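Local coordinates for protein O-methyltransferase, putative (Bacillus cereus, PDB 3DUW) that probably transfers the methyl group of S-adenosyl-L-methionine to a hydroxyl group of an acceptor molecule, and binds the spent cofactor S-adenosyl-L-homocysteine, at residues Q46-F49 and L50-V54; A106-N109 and D110-E113. All coordinates share one frame; numbering follows the deposited sequence.

Contact 1: Q46-F49 and L50-V54; sequences QGKF and LQLLV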
loop_
_atom_site.group_PDB
_atom_site.type_symbol
_atom_site.label_atom_id
_atom_site.label_comp_id
_atom_site.label_asym_id
_atom_site.label_seq_id
_atom_site.Cartn_x
_atom_site.Cartn_y
_atom_site.Cartn_z
ATOM N N GLN A 46 4.805 -8.499 1.958
ATOM C CA GLN A 46 3.380 -8.213 2.096
ATOM C C GLN A 46 3.052 -8.136 3.589
ATOM O O GLN A 46 2.266 -7.289 4.019
ATOM C CB GLN A 46 2.538 -9.309 1.437
ATOM C CG GLN A 46 2.654 -9.341 -0.073
ATOM C CD GLN A 46 2.018 -10.571 -0.684
ATOM O OE1 GLN A 46 1.618 -11.498 0.021
ATOM N NE2 GLN A 46 1.933 -10.593 -2.007
ATOM N N GLY A 47 3.644 -9.031 4.377
ATOM C CA GLY A 47 3.406 -9.002 5.807
ATOM C C GLY A 47 3.871 -7.688 6.400
ATOM O O GLY A 47 3.172 -7.089 7.221
ATOM N N LYS A 48 5.046 -7.217 5.988
ATOM C CA LYS A 48 5.538 -5.960 6.529
ATOM C C LYS A 48 4.677 -4.798 6.055
ATOM O O LYS A 48 4.506 -3.817 6.776
ATOM C CB LYS A 48 6.998 -5.721 6.160
ATOM C CG LYS A 48 7.562 -4.534 6.918
ATOM C CD LYS A 48 9.068 -4.533 6.952
ATOM C CE LYS A 48 9.568 -3.435 7.875
ATOM N NZ LYS A 48 11.048 -3.409 7.913
ATOM N N PHE A 49 4.133 -4.905 4.846
ATOM C CA PHE A 49 3.251 -3.867 4.332
ATOM C C PHE A 49 2.058 -3.770 5.285
ATOM O O PHE A 49 1.645 -2.676 5.671
ATOM C CB PHE A 49 2.755 -4.224 2.930
ATOM C CG PHE A 49 1.727 -3.269 2.397
ATOM C CD1 PHE A 49 2.108 -2.056 1.829
ATOM C CD2 PHE A 49 0.372 -3.559 2.506
ATOM C CE1 PHE A 49 1.148 -1.147 1.379
ATOM C CE2 PHE A 49 -0.591 -2.655 2.060
ATOM C CZ PHE A 49 -0.201 -1.449 1.498
ATOM N N LEU A 50 1.498 -4.916 5.660
ATOM C CA LEU A 50 0.362 -4.921 6.574
ATOM C C LEU A 50 0.736 -4.320 7.928
ATOM O O LEU A 50 -0.001 -3.505 8.477
ATOM C CB LEU A 50 -0.160 -6.342 6.774
ATOM C CG LEU A 50 -0.851 -6.970 5.560
ATOM C CD1 LEU A 50 -1.140 -8.426 5.863
ATOM C CD2 LEU A 50 -2.142 -6.228 5.227
ATOM N N GLN A 51 1.880 -4.725 8.468
ATOM C CA GLN A 51 2.323 -4.203 9.754
ATOM C C GLN A 51 2.448 -2.684 9.705
ATOM O O GLN A 51 1.970 -1.980 10.595
ATOM C CB GLN A 51 3.671 -4.811 10.122
ATOM C CG GLN A 51 4.201 -4.387 11.473
ATOM C CD GLN A 51 5.523 -5.041 11.767
ATOM O OE1 GLN A 51 6.541 -4.689 11.185
ATOM N NE2 GLN A 51 5.509 -6.022 12.653
ATOM N N LEU A 52 3.099 -2.180 8.664
ATOM C CA LEU A 52 3.285 -0.745 8.526
ATOM C C LEU A 52 1.959 -0.015 8.358
ATOM O O LEU A 52 1.772 1.062 8.923
ATOM C CB LEU A 52 4.217 -0.446 7.349
ATOM C CG LEU A 52 5.671 -0.887 7.566
ATOM C CD1 LEU A 52 6.451 -0.758 6.268
ATOM C CD2 LEU A 52 6.308 -0.054 8.675
ATOM N N LEU A 53 1.027 -0.594 7.606
ATOM C CA LEU A 53 -0.256 0.066 7.412
ATOM C C LEU A 53 -1.001 0.147 8.742
ATOM O O LEU A 53 -1.670 1.141 9.029
ATOM C CB LEU A 53 -1.099 -0.680 6.376
ATOM C CG LEU A 53 -2.278 0.123 5.813
ATOM C CD1 LEU A 53 -1.778 1.428 5.196
ATOM C CD2 LEU A 53 -3.016 -0.720 4.779
ATOM N N VAL A 54 -0.885 -0.900 9.554
ATOM C CA VAL A 54 -1.522 -0.912 10.865
ATOM C C VAL A 54 -0.931 0.216 11.716
ATOM O O VAL A 54 -1.658 0.925 12.412
ATOM C CB VAL A 54 -1.302 -2.271 11.572
ATOM C CG1 VAL A 54 -1.589 -2.149 13.065
ATOM C CG2 VAL A 54 -2.212 -3.323 10.949
#
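The ring of Phe49 meets Leu53 obliquely, one turn further along the helix, with CE2 of the ring 4.1 Å from the methyl CD2 of Leu53; the backbone N of Leu50 lies 3.6 Å from Phe49 CD2, also obliquely. The two side chains lie next to each other and point the same way, because in both CG stands anti to the backbone N (chi1 174° for Phe49, -164° for Leu53). Elsewhere the ring packs against that of Phe216, their planes inclined at about 55°, and against Met218 of the second subunit; Leu53 also touches its own counterpart there.

This is the i to i+4 ladder of an alpha-helix, here helix 44-57, which flanks the central sheet of a Rossmann-like methyltransferase domain. Successive backbone bonds carry it, from Leu50 N to Gln46 O at 3.0 Å, Gln51 N to Gly47 O, Leu52 N to Lys48 O at 2.9 Å and Leu53 N to Phe49 O. The acceptors are further sheltered by hydrocarbon. CG of Leu52 sits 3.3 Å from Lys48 O, and CG of Leu50 is 3.5 Å from Gln46 O.

Facing the sheet, Leu50 packs against Phe138 and Ile164, from strands 136-139 and 162-166, which cover part of the buried side of the helix, and its side chain comes within about 6 Å of the bound S-adenosyl-L-homocysteine. On another side of the helix the aliphatic part of Lys48 crosses Leu52, CG to CD1 at 4.0 Å. Beyond CG the lysine chain is extended, which carries NZ away to a hydrogen bond with Leu18 O and a weak one with Ala202 O of the second subunit, so the amino group, probably charged, is met by carbonyls of both chains. Gln46 OE1 accepts a hydrogen bond from Ser43 N, close to the cofactor-binding Val42.

Contact 2: A106-N109 and D110-E113; sequences ANLN and DRVE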
loop_
_atom_site.group_PDB
_atom_site.type_symbol
_atom_site.label_atom_id
_atom_site.label_comp_id
_atom_site.label_asym_id
_atom_site.label_seq_id
_atom_site.Cartn_x
_atom_site.Cartn_y
_atom_site.Cartn_z
ATOM N N ALA A 106 5.634 -16.499 19.428
ATOM C CA ALA A 106 6.001 -15.130 19.085
ATOM C C ALA A 106 5.650 -14.185 20.239
ATOM O O ALA A 106 5.810 -12.970 20.130
ATOM C CB ALA A 106 5.279 -14.699 17.810
ATOM N N ASN A 107 5.175 -14.758 21.342
ATOM C CA ASN A 107 4.799 -13.996 22.533
ATOM C C ASN A 107 3.748 -12.927 22.249
ATOM O O ASN A 107 3.883 -11.784 22.685
ATOM C CB ASN A 107 6.036 -13.344 23.159
ATOM C CG ASN A 107 7.036 -14.361 23.669
ATOM O OD1 ASN A 107 6.694 -15.246 24.455
ATOM N ND2 ASN A 107 8.281 -14.239 23.225
ATOM N N LEU A 108 2.695 -13.309 21.534
ATOM C CA LEU A 108 1.628 -12.377 21.184
ATOM C C LEU A 108 0.241 -12.881 21.564
ATOM O O LEU A 108 -0.763 -12.262 21.211
ATOM C CB LEU A 108 1.673 -12.083 19.682
ATOM C CG LEU A 108 2.887 -11.282 19.205
ATOM C CD1 LEU A 108 3.015 -11.399 17.697
ATOM C CD2 LEU A 108 2.750 -9.824 19.629
ATOM N N ASN A 109 0.178 -13.997 22.282
ATOM C CA ASN A 109 -1.110 -14.550 22.682
ATOM C C ASN A 109 -1.922 -13.566 23.521
ATOM O O ASN A 109 -3.145 -13.672 23.599
ATOM C CB ASN A 109 -0.909 -15.850 23.458
ATOM C CG ASN A 109 0.123 -15.715 24.544
ATOM O OD1 ASN A 109 1.314 -15.573 24.267
ATOM N ND2 ASN A 109 -0.325 -15.747 25.794
ATOM N N ASP A 110 -1.244 -12.607 24.144
ATOM C CA ASP A 110 -1.929 -11.612 24.961
ATOM C C ASP A 110 -2.630 -10.572 24.085
ATOM O O ASP A 110 -3.529 -9.869 24.547
ATOM C CB ASP A 110 -0.933 -10.916 25.897
ATOM C CG ASP A 110 -0.008 -9.963 25.167
ATOM O OD1 ASP A 110 0.513 -10.335 24.092
ATOM O OD2 ASP A 110 0.206 -8.839 25.672
ATOM N N ARG A 111 -2.215 -10.482 22.823
ATOM C CA ARG A 111 -2.793 -9.525 21.877
ATOM C C ARG A 111 -3.675 -10.179 20.821
ATOM O O ARG A 111 -4.407 -9.486 20.114
ATOM C CB ARG A 111 -1.695 -8.769 21.122
ATOM C CG ARG A 111 -0.885 -7.762 21.904
ATOM C CD ARG A 111 0.054 -7.044 20.945
ATOM N NE ARG A 111 0.904 -6.063 21.608
ATOM C CZ ARG A 111 1.816 -5.324 20.985
ATOM N NH1 ARG A 111 2.001 -5.450 19.675
ATOM N NH2 ARG A 111 2.549 -4.462 21.675
ATOM N N VAL A 112 -3.605 -11.501 20.702
ATOM C CA VAL A 112 -4.365 -12.190 19.669
ATOM C C VAL A 112 -5.316 -13.274 20.138
ATOM O O VAL A 112 -4.976 -14.091 20.992
ATOM C CB VAL A 112 -3.411 -12.836 18.640
ATOM C CG1 VAL A 112 -4.209 -13.430 17.491
ATOM C CG2 VAL A 112 -2.409 -11.812 18.141
ATOM N N GLU A 113 -6.507 -13.269 19.548
ATOM C CA GLU A 113 -7.532 -14.261 19.826
ATOM C C GLU A 113 -7.822 -14.984 18.518
ATOM O O GLU A 113 -8.199 -14.355 17.529
ATOM C CB GLU A 113 -8.817 -13.600 20.335
ATOM C CG GLU A 113 -10.014 -14.547 20.371
ATOM C CD GLU A 113 -11.251 -13.912 20.976
ATOM O OE1 GLU A 113 -11.635 -12.808 20.537
ATOM O OE2 GLU A 113 -11.842 -14.523 21.892
#
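Leu108 O is the acceptor that two successive backbone N-H groups share. Arg111 N binds it at 2.8 Å with an N-H...O angle of 150°, arriving from above the carbonyl plane, well outside the directions of the oxygen's lone pairs (54° from the plane). Val112 N lies at 3.0 Å from the same Leu108 O, but its bond is weak, bent to 127°. Two side chains shield the oxygen as well: CG2 of Val112 comes to 3.5 Å from Leu108 O, and CB of Arg111 to 3.6 Å.

The first of these bonds closes a beta turn of type I, with Asn109 and Asp110 at its corners and both in helix-like backbone conformations. The turn follows directly on a Schellman motif, in which Asn107 takes positive phi to end helix 93-105. Together they form the connection that delivers the chain from that helix into strand 112-116, the last leg of a beta-alpha-beta crossover from strand 85-90. The strands lie side by side and parallel, and 112-116 forms one edge of the sheet of this chain.

Leu108 itself is buried while the corner residues are exposed to solvent. Its CD2 methyl meets CD of Arg111 at 4.1 Å, the two side chains crossing at a slant, and its CB lies 4.4 Å from Val112 CG2. Around this apolar patch Leu108 and Val112 both reach Ile103 of helix 93-105, and helix 71-77 adds Ile74, Thr73 and Ala77. The arginine is stretched straight from CG to NE, carrying its guanidinium past the leucine until NH1 donates to Ala77 O, at the last residue of helix 71-77. Further on, the backbone of Glu113 pairs with Val86 and Thr88 of strand 85-90, and Glu113 OE1 is hydrogen-bonded to Tyr131 OH.

How the contacts relate
Contact 1 and contact 2 come in series along the chain, one within helix 44-57 and the other in the turn between helix 93-105 and strand 112-116. Their centres are 17 Å apart and their nearest atoms about 8 Å, so they do not touch. Helix 71-77 provides a common neighbour: it packs against residues of both. Contact 1 is buried, lying against strands 136-139 and 162-166 near the cofactor and on the subunit interface; contact 2 sits at the surface, at an outer strand of the same sheet, and no other protein chain reaches it. The first therefore belongs to the packing of a helix on the sheet beside the cofactor, the second to the connection leading into an edge strand.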